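PDB 2YB5: putative fusidic acid resistance protein from Staphylococcus aureus, which probably binds elongation factor G and helps clear it from the ribosome, thereby conferring resistance to the antibiotic fusidic acid. Local coordinates for residues A[122-127]-A[190-195]; A[158-163]-A[199-204]; A[87-92]-A[113-118]; A[130-135]-A[144-149]. One frame throughout, in Å; residues are numbered along the deposited sequence.

Contact 1 (A[122-127]-A[190-195]); sequences GWNDNS and ICYDSF. With ZN (zinc ion), chain C.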
loop_
_atom_site.group_PDB
_atom_site.type_symbol
_atom_site.label_atom_id
_atom_site.label_comp_id
_atom_site.label_asym_id
_atom_site.label_seq_id
_atom_site.Cartn_x
_atom_site.Cartn_y
_atom_site.Cartn_z
ATOM N N GLY A 122 -6.412 7.818 -2.229
ATOM C CA GLY A 122 -7.294 7.698 -3.369
ATOM C C GLY A 122 -8.729 7.828 -2.926
ATOM O O GLY A 122 -9.168 7.096 -2.033
ATOM N N TRP A 123 -9.457 8.754 -3.538
ATOM C CA TRP A 123 -10.861 8.978 -3.185
ATOM C C TRP A 123 -11.699 9.332 -4.385
ATOM O O TRP A 123 -11.214 9.941 -5.348
ATOM C CB TRP A 123 -11.020 10.067 -2.117
ATOM C CG TRP A 123 -10.794 11.514 -2.564
ATOM C CD1 TRP A 123 -11.757 12.462 -2.813
ATOM C CD2 TRP A 123 -9.533 12.177 -2.738
ATOM N NE1 TRP A 123 -11.168 13.663 -3.138
ATOM C CE2 TRP A 123 -9.806 13.515 -3.101
ATOM C CE3 TRP A 123 -8.197 11.767 -2.636
ATOM C CZ2 TRP A 123 -8.796 14.434 -3.379
ATOM C CZ3 TRP A 123 -7.194 12.694 -2.886
ATOM C CH2 TRP A 123 -7.500 14.002 -3.266
ATOM N N ASN A 124 -12.972 8.962 -4.304
ATOM C CA ASN A 124 -13.870 9.077 -5.432
ATOM C C ASN A 124 -14.807 10.273 -5.284
ATOM O O ASN A 124 -15.253 10.607 -4.178
ATOM C CB ASN A 124 -14.653 7.764 -5.621
ATOM C CG ASN A 124 -13.747 6.570 -5.923
ATOM O OD1 ASN A 124 -12.603 6.729 -6.379
ATOM N ND2 ASN A 124 -14.249 5.363 -5.660
ATOM N N ASP A 125 -15.055 10.945 -6.403
ATOM C CA ASP A 125 -16.142 11.907 -6.503
ATOM C C ASP A 125 -17.173 11.322 -7.475
ATOM O O ASP A 125 -17.085 11.528 -8.681
ATOM C CB ASP A 125 -15.632 13.265 -6.993
ATOM C CG ASP A 125 -16.737 14.310 -7.095
ATOM O OD1 ASP A 125 -17.832 14.089 -6.529
ATOM O OD2 ASP A 125 -16.507 15.359 -7.740
ATOM N N ASN A 126 -18.132 10.585 -6.918
ATOM C CA ASN A 126 -19.196 9.933 -7.678
ATOM C C ASN A 126 -20.066 10.880 -8.520
ATOM O O ASN A 126 -20.682 10.443 -9.490
ATOM C CB ASN A 126 -20.117 9.134 -6.733
ATOM C CG ASN A 126 -19.382 8.030 -5.955
ATOM O OD1 ASN A 126 -19.939 7.446 -5.024
ATOM N ND2 ASN A 126 -18.140 7.744 -6.336
ATOM N N SER A 127 -20.133 12.161 -8.152
ATOM C CA SER A 127 -20.952 13.122 -8.916
ATOM C C SER A 127 -20.352 13.466 -10.291
ATOM O O SER A 127 -21.071 13.903 -11.187
ATOM C CB SER A 127 -21.240 14.391 -8.093
ATOM O OG SER A 127 -20.061 15.001 -7.602
ATOM N N ILE A 190 -7.984 -0.611 -12.105
ATOM C CA ILE A 190 -7.475 -0.528 -10.748
ATOM C C ILE A 190 -8.597 -0.751 -9.729
ATOM O O ILE A 190 -9.783 -0.711 -10.074
ATOM C CB ILE A 190 -6.814 0.842 -10.463
ATOM C CG1 ILE A 190 -7.838 1.983 -10.603
ATOM C CG2 ILE A 190 -5.603 1.057 -11.369
ATOM C CD1 ILE A 190 -7.276 3.382 -10.285
ATOM N N CYS A 191 -8.204 -0.956 -8.474
ATOM C CA CYS A 191 -9.149 -1.146 -7.383
ATOM C C CYS A 191 -10.093 0.053 -7.339
ATOM O O CYS A 191 -9.651 1.195 -7.308
ATOM C CB CYS A 191 -8.417 -1.279 -6.048
ATOM S SG CYS A 191 -7.296 -2.750 -5.820
ATOM N N TYR A 192 -11.396 -0.205 -7.364
ATOM C CA TYR A 192 -12.365 0.859 -7.200
ATOM C C TYR A 192 -12.163 1.569 -5.855
ATOM O O TYR A 192 -12.224 2.796 -5.767
ATOM C CB TYR A 192 -13.786 0.311 -7.254
ATOM C CG TYR A 192 -14.799 1.420 -7.338
ATOM C CD1 TYR A 192 -14.962 2.130 -8.519
ATOM C CD2 TYR A 192 -15.563 1.791 -6.230
ATOM C CE1 TYR A 192 -15.871 3.170 -8.612
ATOM C CE2 TYR A 192 -16.479 2.826 -6.315
ATOM C CZ TYR A 192 -16.621 3.516 -7.512
ATOM O OH TYR A 192 -17.525 4.539 -7.643
ATOM N N ASP A 193 -11.933 0.764 -4.824
ATOM C CA ASP A 193 -11.707 1.233 -3.466
ATOM C C ASP A 193 -10.197 1.284 -3.183
ATOM O O ASP A 193 -9.565 0.257 -2.963
ATOM C CB ASP A 193 -12.415 0.281 -2.491
ATOM C CG ASP A 193 -12.174 0.628 -1.051
ATOM O OD1 ASP A 193 -11.563 1.671 -0.757
ATOM O OD2 ASP A 193 -12.603 -0.161 -0.194
ATOM N N SER A 194 -9.635 2.491 -3.202
ATOM C CA SER A 194 -8.205 2.693 -3.021
ATOM C C SER A 194 -7.730 2.305 -1.622
ATOM O O SER A 194 -6.554 1.996 -1.433
ATOM C CB SER A 194 -7.838 4.145 -3.322
ATOM O OG SER A 194 -8.169 4.461 -4.668
ATOM N N PHE A 195 -8.636 2.295 -0.646
ATOM C CA PHE A 195 -8.271 1.879 0.708
ATOM C C PHE A 195 -8.009 0.385 0.780
ATOM O O PHE A 195 -7.051 -0.046 1.423
ATOM C CB PHE A 195 -9.310 2.373 1.716
ATOM C CG PHE A 195 -9.416 3.871 1.724
ATOM C CD1 PHE A 195 -8.537 4.627 2.478
ATOM C CD2 PHE A 195 -10.318 4.525 0.887
ATOM C CE1 PHE A 195 -8.591 6.018 2.453
ATOM C CE2 PHE A 195 -10.372 5.914 0.850
ATOM C CZ PHE A 195 -9.506 6.660 1.637
HETATM ZN ZN ZN C . -5.252 -2.253 -6.129
HETATM O O HOH W 1 -11.079 5.100 -3.110
#
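Gly122 and Ser194 bring the two backbones to 5.1 Å between their CA atoms, where the edge strand 121-125 meets the turn that leads from strand 186-191 into helix 194-200. The touching parts, 122-126 and 192-195, run 134° apart, and a water joins the main chains: it donates to Gly122 O and accepts from Ser194 N, each at 3.0 Å. Asp193 caps the helix, its OD1 accepting from Phe195 N. Gly122 packs bare against Ser194, its O lying 3.5 Å from Ser194 CB. With CG of Asn124 beside the backbone N (chi1 -62°), the amide is carried toward Tyr192, and ND2 donates to Tyr192 O at 3.3 Å with a nearly straight N-H...O angle of 167°. The acceptor lies almost in the amide plane of Asn124, whereas the donor is tilted from the carbonyl plane of Tyr192. The same ND2 sits over one face of the Tyr192 ring, near its rim and 3.4 Å from CE2. Asn126 ND2 comes to 3.5 Å from Tyr192 OH. Lys131 NZ, from the neighbouring strand, hydrogen-bonds to Asn124 OD1, Tyr192 O and Ser194 OG. Tyr192 O thus takes two donors, and the ammonium gathers three oxygens from both segments. One residue before Tyr192, Cys191 SG binds zinc at 2.1 Å, so this polar network ties the edge strand to the chain immediately beside a zinc ligand.

Contact 2 (A[158-163]-A[199-204]); sequences CKICNQ and QNLDDI. With ZN (zinc ion), chain C.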
loop_
_atom_site.group_PDB
_atom_site.type_symbol
_atom_site.label_atom_id
_atom_site.label_comp_id
_atom_site.label_asym_id
_atom_site.label_seq_id
_atom_site.Cartn_x
_atom_site.Cartn_y
_atom_site.Cartn_z
ATOM N N CYS A 158 -5.875 -5.593 -10.259
ATOM C CA CYS A 158 -5.609 -4.163 -10.173
ATOM C C CYS A 158 -4.202 -3.901 -10.683
ATOM O O CYS A 158 -3.262 -4.532 -10.233
ATOM C CB CYS A 158 -5.727 -3.683 -8.722
ATOM S SG CYS A 158 -5.007 -2.043 -8.398
ATOM N N LYS A 159 -4.035 -2.955 -11.598
ATOM C CA LYS A 159 -2.689 -2.686 -12.099
ATOM C C LYS A 159 -1.814 -1.795 -11.204
ATOM O O LYS A 159 -0.701 -1.449 -11.596
ATOM C CB LYS A 159 -2.750 -2.166 -13.532
ATOM C CG LYS A 159 -3.380 -3.184 -14.497
ATOM C CD LYS A 159 -2.573 -4.485 -14.627
ATOM C CE LYS A 159 -3.287 -5.494 -15.525
ATOM N NZ LYS A 159 -2.572 -6.805 -15.629
ATOM N N ILE A 160 -2.286 -1.450 -10.004
ATOM C CA ILE A 160 -1.429 -0.813 -9.012
ATOM C C ILE A 160 -0.855 -1.836 -8.025
ATOM O O ILE A 160 0.355 -1.952 -7.889
ATOM C CB ILE A 160 -2.164 0.295 -8.267
ATOM C CG1 ILE A 160 -2.391 1.486 -9.203
ATOM C CG2 ILE A 160 -1.367 0.746 -7.030
ATOM C CD1 ILE A 160 -3.405 2.447 -8.713
ATOM N N CYS A 161 -1.723 -2.570 -7.336
ATOM C CA CYS A 161 -1.293 -3.500 -6.311
ATOM C C CYS A 161 -1.080 -4.907 -6.866
ATOM O O CYS A 161 -0.579 -5.766 -6.157
ATOM C CB CYS A 161 -2.316 -3.546 -5.169
ATOM S SG CYS A 161 -3.952 -4.178 -5.634
ATOM N N ASN A 162 -1.487 -5.122 -8.121
ATOM C CA ASN A 162 -1.357 -6.398 -8.829
ATOM C C ASN A 162 -2.185 -7.556 -8.278
ATOM O O ASN A 162 -2.025 -8.674 -8.738
ATOM C CB ASN A 162 0.116 -6.824 -8.943
ATOM C CG ASN A 162 0.926 -5.899 -9.829
ATOM O OD1 ASN A 162 2.082 -5.592 -9.533
ATOM N ND2 ASN A 162 0.333 -5.471 -10.931
ATOM N N GLN A 163 -3.085 -7.309 -7.328
ATOM C CA GLN A 163 -3.938 -8.382 -6.814
ATOM C C GLN A 163 -5.323 -8.367 -7.467
ATOM O O GLN A 163 -5.683 -7.417 -8.172
ATOM C CB GLN A 163 -4.043 -8.293 -5.291
ATOM C CG GLN A 163 -2.663 -8.382 -4.613
ATOM C CD GLN A 163 -2.720 -8.776 -3.151
ATOM O OE1 GLN A 163 -3.614 -9.505 -2.723
ATOM N NE2 GLN A 163 -1.747 -8.301 -2.375
ATOM N N GLN A 199 -4.178 -1.663 1.310
ATOM C CA GLN A 199 -3.937 -2.856 2.139
ATOM C C GLN A 199 -3.141 -3.917 1.381
ATOM O O GLN A 199 -2.446 -4.721 1.996
ATOM C CB GLN A 199 -5.259 -3.475 2.634
ATOM C CG GLN A 199 -6.084 -2.587 3.570
ATOM C CD GLN A 199 -5.409 -2.352 4.903
ATOM O OE1 GLN A 199 -4.320 -1.781 4.967
ATOM N NE2 GLN A 199 -6.050 -2.795 5.987
ATOM N N ASN A 200 -3.252 -3.919 0.055
ATOM C CA ASN A 200 -2.540 -4.876 -0.793
ATOM C C ASN A 200 -1.193 -4.365 -1.310
ATOM O O ASN A 200 -0.350 -5.156 -1.733
ATOM C CB ASN A 200 -3.385 -5.228 -2.030
ATOM C CG ASN A 200 -4.823 -5.631 -1.689
ATOM O OD1 ASN A 200 -5.113 -6.101 -0.574
ATOM N ND2 ASN A 200 -5.738 -5.442 -2.666
ATOM N N LEU A 201 -1.006 -3.051 -1.336
ATOM C CA LEU A 201 0.130 -2.472 -2.051
ATOM C C LEU A 201 1.435 -2.628 -1.266
ATOM O O LEU A 201 1.627 -1.981 -0.235
ATOM C CB LEU A 201 -0.128 -0.990 -2.360
ATOM C CG LEU A 201 0.995 -0.222 -3.061
ATOM C CD1 LEU A 201 1.375 -0.869 -4.398
ATOM C CD2 LEU A 201 0.592 1.257 -3.259
ATOM N N ASP A 202 2.346 -3.462 -1.766
ATOM C CA ASP A 202 3.603 -3.703 -1.035
ATOM C C ASP A 202 4.831 -3.000 -1.618
ATOM O O ASP A 202 5.922 -3.145 -1.075
ATOM C CB ASP A 202 3.872 -5.194 -0.872
ATOM C CG ASP A 202 4.036 -5.913 -2.192
ATOM O OD1 ASP A 202 4.202 -5.253 -3.241
ATOM O OD2 ASP A 202 3.985 -7.148 -2.174
ATOM N N ASP A 203 4.654 -2.216 -2.686
ATOM C CA ASP A 203 5.769 -1.488 -3.304
ATOM C C ASP A 203 5.291 -0.201 -3.986
ATOM O O ASP A 203 4.605 -0.258 -5.005
ATOM C CB ASP A 203 6.480 -2.402 -4.308
ATOM C CG ASP A 203 7.824 -1.856 -4.773
ATOM O OD1 ASP A 203 8.134 -0.681 -4.513
ATOM O OD2 ASP A 203 8.578 -2.618 -5.412
ATOM N N ILE A 204 5.658 0.953 -3.423
ATOM C CA ILE A 204 5.264 2.269 -3.997
ATOM C C ILE A 204 5.712 2.412 -5.450
ATOM O O ILE A 204 5.089 3.149 -6.214
ATOM C CB ILE A 204 5.787 3.472 -3.165
ATOM C CG1 ILE A 204 5.049 4.769 -3.533
ATOM C CG2 ILE A 204 7.314 3.655 -3.319
ATOM C CD1 ILE A 204 3.605 4.804 -3.067
HETATM ZN ZN ZN C . -5.252 -2.253 -6.129
HETATM O O HOH W 2 1.439 -4.764 -4.395
#
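The zinc knuckle of a treble-clef finger, Cys158-Lys159-Ile160-Cys161, packs here against the end of helix 194-200 and the chain that leaves it. Cys158 SG and Cys161 SG hold zinc at 2.3 and 2.4 Å, and Cys191 and Cys197 complete the site. Backbone N-H groups of Ile160 and Cys161 both donate to Cys158 SG, which would be expected to spread the negative charge of the thiolate. The first torsion of Cys161 (chi1 64°) turns SG to the zinc and within reach of Asn200 ND2, which gives it a weak hydrogen bond at 3.7 Å. Gln163 lays its amide over that of Asn200, the two planes stacked 24° apart, with NE2 3.5 Å from Asn200 CB. On the apolar side, Leu201 CD1 meets Ile160 CG2 at 4.1 Å, and Leu207 and Phe210 of helix 204-214 also pack on Ile160. A water lies 2.9 Å from Cys161 O and accepts from Asp202 N, bridging the two main chains. A knuckle giving two cysteines, with Cys191 at the end of a strand and Cys197 in the first turn of the following helix, is the arrangement of a treble-clef zinc finger.

Contact 3 (A[87-92]-A[113-118]); sequences FEIPSS and IDTKEI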
loop_
_atom_site.group_PDB
_atom_site.type_symbol
_atom_site.label_atom_id
_atom_site.label_comp_id
_atom_site.label_asym_id
_atom_site.label_seq_id
_atom_site.Cartn_x
_atom_site.Cartn_y
_atom_site.Cartn_z
ATOM N N PHE A 87 1.262 8.585 6.624
ATOM C CA PHE A 87 1.040 9.332 5.398
ATOM C C PHE A 87 0.651 10.755 5.788
ATOM O O PHE A 87 -0.258 10.944 6.587
ATOM C CB PHE A 87 -0.086 8.675 4.608
ATOM C CG PHE A 87 -0.347 9.303 3.279
ATOM C CD1 PHE A 87 0.323 8.863 2.154
ATOM C CD2 PHE A 87 -1.270 10.335 3.150
ATOM C CE1 PHE A 87 0.079 9.424 0.911
ATOM C CE2 PHE A 87 -1.516 10.909 1.923
ATOM C CZ PHE A 87 -0.838 10.451 0.796
ATOM N N GLU A 88 1.360 11.738 5.241
ATOM C CA GLU A 88 1.006 13.153 5.411
ATOM C C GLU A 88 0.013 13.556 4.329
ATOM O O GLU A 88 0.255 13.345 3.133
ATOM C CB GLU A 88 2.250 14.039 5.356
ATOM C CG GLU A 88 3.259 13.685 6.451
ATOM C CD GLU A 88 4.487 14.572 6.455
ATOM O OE1 GLU A 88 4.617 15.440 5.560
ATOM O OE2 GLU A 88 5.326 14.393 7.363
ATOM N N ILE A 89 -1.123 14.079 4.762
ATOM C CA ILE A 89 -2.167 14.482 3.859
ATOM C C ILE A 89 -1.997 15.983 3.635
ATOM O O ILE A 89 -1.911 16.738 4.601
ATOM C CB ILE A 89 -3.569 14.222 4.444
ATOM C CG1 ILE A 89 -3.737 12.750 4.831
ATOM C CG2 ILE A 89 -4.622 14.623 3.436
ATOM C CD1 ILE A 89 -5.178 12.378 5.202
ATOM N N PRO A 90 -1.937 16.417 2.372
ATOM C CA PRO A 90 -1.750 17.837 2.091
ATOM C C PRO A 90 -2.791 18.738 2.772
ATOM O O PRO A 90 -3.918 18.317 2.995
ATOM C CB PRO A 90 -1.933 17.926 0.578
ATOM C CG PRO A 90 -1.683 16.593 0.067
ATOM C CD PRO A 90 -2.035 15.616 1.142
ATOM N N SER A 91 -2.417 19.978 3.045
ATOM C CA SER A 91 -3.371 21.000 3.505
ATOM C C SER A 91 -4.398 21.296 2.411
ATOM O O SER A 91 -4.251 20.822 1.270
ATOM C CB SER A 91 -2.630 22.265 3.859
ATOM O OG SER A 91 -2.207 22.919 2.681
ATOM N N SER A 92 -5.422 22.088 2.732
ATOM C CA SER A 92 -6.455 22.454 1.728
ATOM C C SER A 92 -5.850 23.231 0.555
ATOM O O SER A 92 -6.133 22.936 -0.615
ATOM C CB SER A 92 -7.600 23.269 2.360
ATOM O OG SER A 92 -7.152 24.498 2.916
ATOM N N ILE A 113 -10.009 7.948 7.059
ATOM C CA ILE A 113 -8.601 7.685 6.755
ATOM C C ILE A 113 -7.742 7.379 7.981
ATOM O O ILE A 113 -7.580 8.219 8.867
ATOM C CB ILE A 113 -7.955 8.854 5.994
ATOM C CG1 ILE A 113 -8.826 9.274 4.806
ATOM C CG2 ILE A 113 -6.575 8.451 5.504
ATOM C CD1 ILE A 113 -8.312 10.487 4.060
ATOM N N ASP A 114 -7.188 6.166 7.999
ATOM C CA ASP A 114 -6.121 5.788 8.919
ATOM C C ASP A 114 -4.787 5.996 8.206
ATOM O O ASP A 114 -4.518 5.354 7.198
ATOM C CB ASP A 114 -6.280 4.328 9.325
ATOM C CG ASP A 114 -5.390 3.946 10.478
ATOM O OD1 ASP A 114 -4.232 4.413 10.535
ATOM O OD2 ASP A 114 -5.852 3.168 11.336
ATOM N N THR A 115 -3.945 6.879 8.733
ATOM C CA THR A 115 -2.756 7.313 7.998
ATOM C C THR A 115 -1.585 6.323 8.057
ATOM O O THR A 115 -0.613 6.484 7.327
ATOM C CB THR A 115 -2.301 8.743 8.408
ATOM O OG1 THR A 115 -2.111 8.817 9.825
ATOM C CG2 THR A 115 -3.334 9.767 7.974
ATOM N N LYS A 116 -1.694 5.291 8.893
ATOM C CA LYS A 116 -0.714 4.205 8.903
ATOM C C LYS A 116 -1.124 3.060 7.954
ATOM O O LYS A 116 -0.501 2.001 7.958
ATOM C CB LYS A 116 -0.533 3.663 10.326
ATOM C CG LYS A 116 -0.020 4.695 11.328
ATOM C CD LYS A 116 -0.015 4.132 12.740
ATOM C CE LYS A 116 0.441 5.153 13.755
ATOM N NZ LYS A 116 1.886 5.489 13.625
ATOM N N GLU A 117 -2.182 3.275 7.172
ATOM C CA GLU A 117 -2.713 2.247 6.281
ATOM C C GLU A 117 -2.719 2.641 4.820
ATOM O O GLU A 117 -3.190 1.863 3.974
ATOM C CB GLU A 117 -4.143 1.890 6.679
ATOM C CG GLU A 117 -4.299 1.398 8.096
ATOM C CD GLU A 117 -5.668 0.796 8.314
ATOM O OE1 GLU A 117 -6.662 1.450 7.924
ATOM O OE2 GLU A 117 -5.748 -0.328 8.855
ATOM N N ILE A 118 -2.188 3.813 4.496
ATOM C CA ILE A 118 -2.140 4.233 3.100
ATOM C C ILE A 118 -0.756 4.685 2.665
ATOM O O ILE A 118 -0.058 5.402 3.386
ATOM C CB ILE A 118 -3.192 5.315 2.766
ATOM C CG1 ILE A 118 -3.174 6.461 3.765
ATOM C CG2 ILE A 118 -4.595 4.710 2.681
ATOM C CD1 ILE A 118 -3.954 7.675 3.249
#
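Thr115 O accepts the backbone N-H of Phe87 at 2.9 Å, an almost straight bond (176°). The acceptor belongs to a type I beta turn from Asp114 to Glu117, overlapping an Asx turn in which Asp114 OD1 accepts from Lys116 N at 3.1 Å on its anti side. This turn docks on the loop that precedes helix 92-98. Asp86, just before the loop segment, accepts from Thr115 OG1 with OD2 and forms a salt bridge to Lys116 NZ with OD1. Beside these polar links the side chains are apolar. Phe87 has CG anti to the backbone N (chi1 -176°), which lays a face of its ring before Ile118. The CD1 methyl of Ile118 sits over that face in a CH-pi contact, 4.2 Å from the centroid and 28° off the normal. Leu121 of the edge strand touches Phe87, Ile89 and Ile113, while the residues flanking the turn, Ile113 and Ile118, pack on Phe195 of helix 194-200. Ile89 and Ile113 meet tip to tip, their CD1 methyls 3.8 Å apart, and Ile89 CD1 lies 4.2 Å from Thr115 CG2.

Contact 4 (A[130-135]-A[144-149]); sequences RKYIVY and GIYGEI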
loop_
_atom_site.group_PDB
_atom_site.type_symbol
_atom_site.label_atom_id
_atom_site.label_comp_id
_atom_site.label_asym_id
_atom_site.label_seq_id
_atom_site.Cartn_x
_atom_site.Cartn_y
_atom_site.Cartn_z
ATOM N N ARG A 130 -15.286 10.395 -10.891
ATOM C CA ARG A 130 -13.867 10.690 -10.880
ATOM C C ARG A 130 -13.197 9.994 -9.697
ATOM O O ARG A 130 -13.838 9.748 -8.676
ATOM C CB ARG A 130 -13.697 12.205 -10.778
ATOM C CG ARG A 130 -12.280 12.718 -10.970
ATOM C CD ARG A 130 -12.276 14.247 -11.034
ATOM N NE ARG A 130 -12.825 14.750 -12.292
ATOM C CZ ARG A 130 -12.871 16.035 -12.643
ATOM N NH1 ARG A 130 -12.393 16.982 -11.841
ATOM N NH2 ARG A 130 -13.388 16.374 -13.811
ATOM N N LYS A 131 -11.921 9.651 -9.856
ATOM C CA LYS A 131 -11.063 9.306 -8.726
ATOM C C LYS A 131 -9.871 10.247 -8.747
ATOM O O LYS A 131 -9.316 10.534 -9.810
ATOM C CB LYS A 131 -10.580 7.838 -8.757
ATOM C CG LYS A 131 -9.641 7.456 -7.593
ATOM C CD LYS A 131 -8.977 6.098 -7.750
ATOM C CE LYS A 131 -9.932 4.906 -7.615
ATOM N NZ LYS A 131 -10.517 4.825 -6.244
ATOM N N TYR A 132 -9.510 10.719 -7.558
ATOM C CA TYR A 132 -8.326 11.521 -7.330
ATOM C C TYR A 132 -7.315 10.663 -6.586
ATOM O O TYR A 132 -7.696 9.896 -5.696
ATOM C CB TYR A 132 -8.678 12.712 -6.440
ATOM C CG TYR A 132 -9.564 13.730 -7.078
ATOM C CD1 TYR A 132 -9.024 14.763 -7.823
ATOM C CD2 TYR A 132 -10.942 13.685 -6.919
ATOM C CE1 TYR A 132 -9.814 15.710 -8.396
ATOM C CE2 TYR A 132 -11.751 14.638 -7.495
ATOM C CZ TYR A 132 -11.178 15.648 -8.237
ATOM O OH TYR A 132 -11.951 16.616 -8.822
ATOM N N ILE A 133 -6.036 10.800 -6.936
ATOM C CA ILE A 133 -4.964 10.055 -6.288
ATOM C C ILE A 133 -3.835 11.010 -5.926
ATOM O O ILE A 133 -3.329 11.690 -6.790
ATOM C CB ILE A 133 -4.434 8.919 -7.196
ATOM C CG1 ILE A 133 -5.446 7.767 -7.244
ATOM C CG2 ILE A 133 -3.062 8.420 -6.717
ATOM C CD1 ILE A 133 -5.344 6.875 -8.512
ATOM N N VAL A 134 -3.469 11.067 -4.650
ATOM C CA VAL A 134 -2.386 11.914 -4.168
ATOM C C VAL A 134 -1.343 11.029 -3.476
ATOM O O VAL A 134 -1.687 10.064 -2.786
ATOM C CB VAL A 134 -2.909 13.021 -3.205
ATOM C CG1 VAL A 134 -1.765 13.778 -2.527
ATOM C CG2 VAL A 134 -3.824 14.003 -3.972
ATOM N N TYR A 135 -0.077 11.368 -3.697
ATOM C CA TYR A 135 1.067 10.624 -3.184
ATOM C C TYR A 135 2.309 11.519 -3.124
ATOM O O TYR A 135 2.320 12.645 -3.651
ATOM C CB TYR A 135 1.344 9.397 -4.071
ATOM C CG TYR A 135 1.650 9.761 -5.512
ATOM C CD1 TYR A 135 2.955 10.027 -5.910
ATOM C CD2 TYR A 135 0.639 9.868 -6.467
ATOM C CE1 TYR A 135 3.247 10.373 -7.220
ATOM C CE2 TYR A 135 0.916 10.235 -7.767
ATOM C CZ TYR A 135 2.230 10.479 -8.136
ATOM O OH TYR A 135 2.551 10.838 -9.409
ATOM N N GLY A 144 -0.160 14.558 -7.754
ATOM C CA GLY A 144 -1.531 14.114 -7.844
ATOM C C GLY A 144 -1.960 13.927 -9.286
ATOM O O GLY A 144 -1.429 14.565 -10.214
ATOM N N ILE A 145 -2.929 13.043 -9.465
ATOM C CA ILE A 145 -3.512 12.761 -10.759
ATOM C C ILE A 145 -4.996 12.512 -10.509
ATOM O O ILE A 145 -5.383 12.174 -9.396
ATOM C CB ILE A 145 -2.823 11.516 -11.376
ATOM C CG1 ILE A 145 -3.131 11.387 -12.864
ATOM C CG2 ILE A 145 -3.235 10.250 -10.631
ATOM C CD1 ILE A 145 -2.479 10.160 -13.524
ATOM N N TYR A 146 -5.829 12.693 -11.525
ATOM C CA TYR A 146 -7.226 12.264 -11.449
ATOM C C TYR A 146 -7.707 11.764 -12.801
ATOM O O TYR A 146 -7.086 12.032 -13.823
ATOM C CB TYR A 146 -8.137 13.385 -10.951
ATOM C CG TYR A 146 -8.366 14.531 -11.910
ATOM C CD1 TYR A 146 -9.413 14.501 -12.836
ATOM C CD2 TYR A 146 -7.569 15.664 -11.868
ATOM C CE1 TYR A 146 -9.629 15.557 -13.713
ATOM C CE2 TYR A 146 -7.785 16.734 -12.729
ATOM C CZ TYR A 146 -8.811 16.677 -13.649
ATOM O OH TYR A 146 -9.012 17.738 -14.500
ATOM N N GLY A 147 -8.816 11.036 -12.790
ATOM C CA GLY A 147 -9.393 10.521 -14.015
ATOM C C GLY A 147 -10.784 9.974 -13.817
ATOM O O GLY A 147 -11.278 9.898 -12.690
ATOM N N GLU A 148 -11.410 9.602 -14.927
ATOM C CA GLU A 148 -12.729 8.990 -14.919
ATOM C C GLU A 148 -12.645 7.519 -14.523
ATOM O O GLU A 148 -11.791 6.761 -15.023
ATOM C CB GLU A 148 -13.395 9.109 -16.302
ATOM C CG GLU A 148 -14.884 8.700 -16.300
ATOM C CD GLU A 148 -15.577 8.900 -17.643
ATOM O OE1 GLU A 148 -15.740 10.069 -18.068
ATOM O OE2 GLU A 148 -15.960 7.885 -18.271
ATOM N N ILE A 149 -13.539 7.111 -13.634
ATOM C CA ILE A 149 -13.642 5.712 -13.259
ATOM C C ILE A 149 -15.121 5.304 -13.213
ATOM O O ILE A 149 -15.906 5.878 -12.469
ATOM C CB ILE A 149 -12.899 5.440 -11.922
ATOM C CG1 ILE A 149 -12.737 3.930 -11.697
ATOM C CG2 ILE A 149 -13.598 6.126 -10.746
ATOM C CD1 ILE A 149 -11.662 3.551 -10.681
#
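Tyr146 CE1 sits over the centre of one face of the Arg130 guanidinium, 3.4 Å from Arg130 CZ, with the guanidinium and ring planes 29° apart. A bend at chi3 (-73°) brings the group to the CD1-CE1 side of Tyr146, and a hydrogen bond from Arg130 NH1 to Tyr132 OH at 3.1 Å helps fix its rotation. Tyr132 and Tyr146 run side by side in the same direction, their rings oblique at 42°, with Tyr132 CD1 3.5 Å from Tyr146 CB. They face each other as a non-hydrogen-bonded pair of the antiparallel hairpin formed by strands 130-136 and 142-149, inside the five-stranded sheet. On either side of that pair, Lys131 with Gly147 and Ile133 with Ile145 each exchange two backbone bonds. The opposite face of the sheet carries Ile133, whose CB meets Ile145 CG2 at 3.9 Å, and Lys131, whose CE touches Ile149 CD1 at 3.8 Å. Phe170 of strand 167-172 packs on Lys131 and Ile133, and Ile211 of helix 204-214 covers Ile145.

Contacts 2 and 4 are buried, contact 1 is partly so, and contact 3 lies at the surface. Contact 4 is sheet pairing, built from regular backbone bonds and ring packing; contact 1 sets the edge strand of the same sheet against a helix start, and contacts 2 and 3 join loops and a helix end. Water bridges contacts 1 and 2, whereas contact 3 has one backbone bond with apolar packing. Contacts 1 and 2 share helix 194-200 and one zinc. In sequence, contact 4 is nested within the loop closed by contact 1, and Lys131 ties the two together. Contact 3 meets contact 1 through Phe195 and contact 4 through Val134.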